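Local coordinates for NikO protein (Streptomyces tendae, PDB 4FQD) that transfers an enolpyruvyl group as a member of the MurA subfamily of the EPSP synthase family and is essential in nikkomycin biosynthesis, at residues L261-I266 with P288-A293. The protein carries 4 engineered substitutions. Residues are numbered along the deposited sequence; the frame is centred on the assembly and turned at random.
Sequences LIPDLI and PGIDRA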
loop_
_atom_site.group_PDB
_atom_site.type_symbol
_atom_site.label_atom_id
_atom_site.label_comp_id
_atom_site.label_asym_id
_atom_site.label_seq_id
_atom_site.Cartn_x
_atom_site.Cartn_y
_atom_site.Cartn_z
ATOM N N LEU A 261 -32.432 2.204 -2.274
ATOM C CA LEU A 261 -30.996 2.339 -2.495
ATOM C C LEU A 261 -30.195 2.450 -1.204
ATOM O O LEU A 261 -30.637 3.060 -0.230
ATOM C CB LEU A 261 -30.692 3.550 -3.379
ATOM C CG LEU A 261 -31.078 3.456 -4.853
ATOM C CD1 LEU A 261 -30.622 4.698 -5.604
ATOM C CD2 LEU A 261 -30.503 2.200 -5.485
ATOM N N ILE A 262 -29.013 1.847 -1.212
ATOM C CA ILE A 262 -28.059 2.004 -0.127
ATOM C C ILE A 262 -27.585 3.458 -0.121
ATOM O O ILE A 262 -27.401 4.052 -1.184
ATOM C CB ILE A 262 -26.868 1.022 -0.299
ATOM C CG1 ILE A 262 -25.909 1.088 0.890
ATOM C CG2 ILE A 262 -26.129 1.278 -1.605
ATOM C CD1 ILE A 262 -24.822 0.036 0.841
ATOM N N PRO A 263 -27.439 4.054 1.075
ATOM C CA PRO A 263 -26.935 5.427 1.177
ATOM C C PRO A 263 -25.607 5.598 0.448
ATOM O O PRO A 263 -24.788 4.677 0.447
ATOM C CB PRO A 263 -26.744 5.610 2.681
ATOM C CG PRO A 263 -27.787 4.736 3.283
ATOM C CD PRO A 263 -27.880 3.533 2.381
ATOM N N ASP A 264 -25.411 6.759 -0.174
ATOM C CA ASP A 264 -24.216 7.022 -0.969
ATOM C C ASP A 264 -22.951 6.839 -0.138
ATOM O O ASP A 264 -22.750 7.526 0.863
ATOM C CB ASP A 264 -24.264 8.428 -1.569
ATOM C CG ASP A 264 -23.247 8.626 -2.675
ATOM O OD1 ASP A 264 -22.060 8.859 -2.363
ATOM O OD2 ASP A 264 -23.635 8.554 -3.861
ATOM N N LEU A 265 -22.110 5.902 -0.563
ATOM C CA LEU A 265 -20.924 5.514 0.191
ATOM C C LEU A 265 -19.940 6.666 0.367
ATOM O O LEU A 265 -19.430 6.895 1.463
ATOM C CB LEU A 265 -20.227 4.333 -0.490
ATOM C CG LEU A 265 -21.096 3.106 -0.776
ATOM C CD1 LEU A 265 -20.264 1.976 -1.357
ATOM C CD2 LEU A 265 -21.808 2.652 0.481
ATOM N N ILE A 266 -19.677 7.389 -0.715
ATOM C CA ILE A 266 -18.707 8.477 -0.677
ATOM C C ILE A 266 -19.270 9.704 0.038
ATOM O O ILE A 266 -18.523 10.481 0.633
ATOM C CB ILE A 266 -18.219 8.855 -2.090
ATOM C CG1 ILE A 266 -17.838 7.594 -2.868
ATOM C CG2 ILE A 266 -17.032 9.803 -2.014
ATOM C CD1 ILE A 266 -16.775 6.754 -2.187
ATOM N N PRO A 288 -31.375 5.653 5.332
ATOM C CA PRO A 288 -32.040 4.354 5.479
ATOM C C PRO A 288 -31.100 3.193 5.168
ATOM O O PRO A 288 -30.677 3.024 4.025
ATOM C CB PRO A 288 -33.173 4.417 4.447
ATOM C CG PRO A 288 -32.737 5.448 3.460
ATOM C CD PRO A 288 -31.964 6.459 4.250
ATOM N N GLY A 289 -30.774 2.405 6.187
ATOM C CA GLY A 289 -29.876 1.279 6.019
ATOM C C GLY A 289 -28.440 1.722 5.827
ATOM O O GLY A 289 -27.699 1.132 5.042
ATOM N N ILE A 290 -28.046 2.765 6.553
ATOM C CA ILE A 290 -26.695 3.303 6.448
ATOM C C ILE A 290 -25.669 2.336 7.033
ATOM O O ILE A 290 -24.474 2.442 6.753
ATOM C CB ILE A 290 -26.574 4.678 7.143
ATOM C CG1 ILE A 290 -25.398 5.473 6.568
ATOM C CG2 ILE A 290 -26.442 4.514 8.648
ATOM C CD1 ILE A 290 -25.264 6.868 7.141
ATOM N N ASP A 291 -26.141 1.391 7.842
ATOM C CA ASP A 291 -25.274 0.362 8.402
ATOM C C ASP A 291 -24.696 -0.516 7.296
ATOM O O ASP A 291 -23.561 -0.979 7.389
ATOM C CB ASP A 291 -26.027 -0.488 9.429
ATOM C CG ASP A 291 -27.385 -0.948 8.928
ATOM O OD1 ASP A 291 -27.669 -0.789 7.722
ATOM O OD2 ASP A 291 -28.169 -1.478 9.745
ATOM N N ARG A 292 -25.488 -0.736 6.250
ATOM C CA ARG A 292 -25.022 -1.469 5.078
ATOM C C ARG A 292 -23.935 -0.682 4.361
ATOM O O ARG A 292 -22.963 -1.255 3.865
ATOM C CB ARG A 292 -26.180 -1.751 4.118
ATOM C CG ARG A 292 -27.085 -2.886 4.556
ATOM C CD ARG A 292 -28.258 -3.063 3.604
ATOM N NE ARG A 292 -27.826 -3.234 2.220
ATOM C CZ ARG A 292 -28.232 -2.468 1.213
ATOM N NH1 ARG A 292 -29.088 -1.478 1.434
ATOM N NH2 ARG A 292 -27.787 -2.694 -0.016
ATOM N N ALA A 293 -24.111 0.636 4.305
ATOM C CA ALA A 293 -23.122 1.518 3.697
ATOM C C ALA A 293 -21.820 1.471 4.483
ATOM O O ALA A 293 -20.737 1.421 3.903
ATOM C CB ALA A 293 -23.651 2.941 3.625
HETATM O O HOH W 1 -31.399 1.847 2.035
#
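I262 meets the first turn of helix 290-296 with its longer branch: CD1 lies 3.6 Å from A293 N, and CG1 packs against the methyl of A293. That branch is extended, CG1 standing anti to the backbone N (chi1 -175°), which carries CD1 from the loop onto the helix backbone. The same residue lies over one face of the R292 guanidinium, its CB 3.8 Å from NH1 and its CD1 4.1 Å above the plane near the rim. The bend in the arginine chain at chi3 (54°) folds the guanidinium back over the isoleucine, and NH2 forms a salt bridge with D223 on helix 219-231. Replacing I262 by alanine removes CG1 and CD1, which would probably open a gap beside the A293 backbone and strip the CD1 cover from the guanidinium face.

A293 also receives L265, and L265 CD2 stops 3.7 Å from A293 CB. P263 sets CD 3.3 Å from P288 O and CG 3.6 Å from I290 CA, against the turn that leads into helix 290-296. A water lies 2.7 Å from L261 O; its second leg, to P288 O, is too short to be trusted, so a bridge is doubtful.

Further out, D264 N-caps helix 265-278, OD1 accepting from E267 N, while OD2 accepts from K34 N. G289 N bonds to D316 OD1. These bonds anchor each loop separately; the two strand-to-helix loops of the inverse alpha/beta barrel, following strands 257-260 and 283-286, lie side by side. With no direct hydrogen bond between them, their contact is mostly van der Waals, with the arginine's charge answered from a third helix.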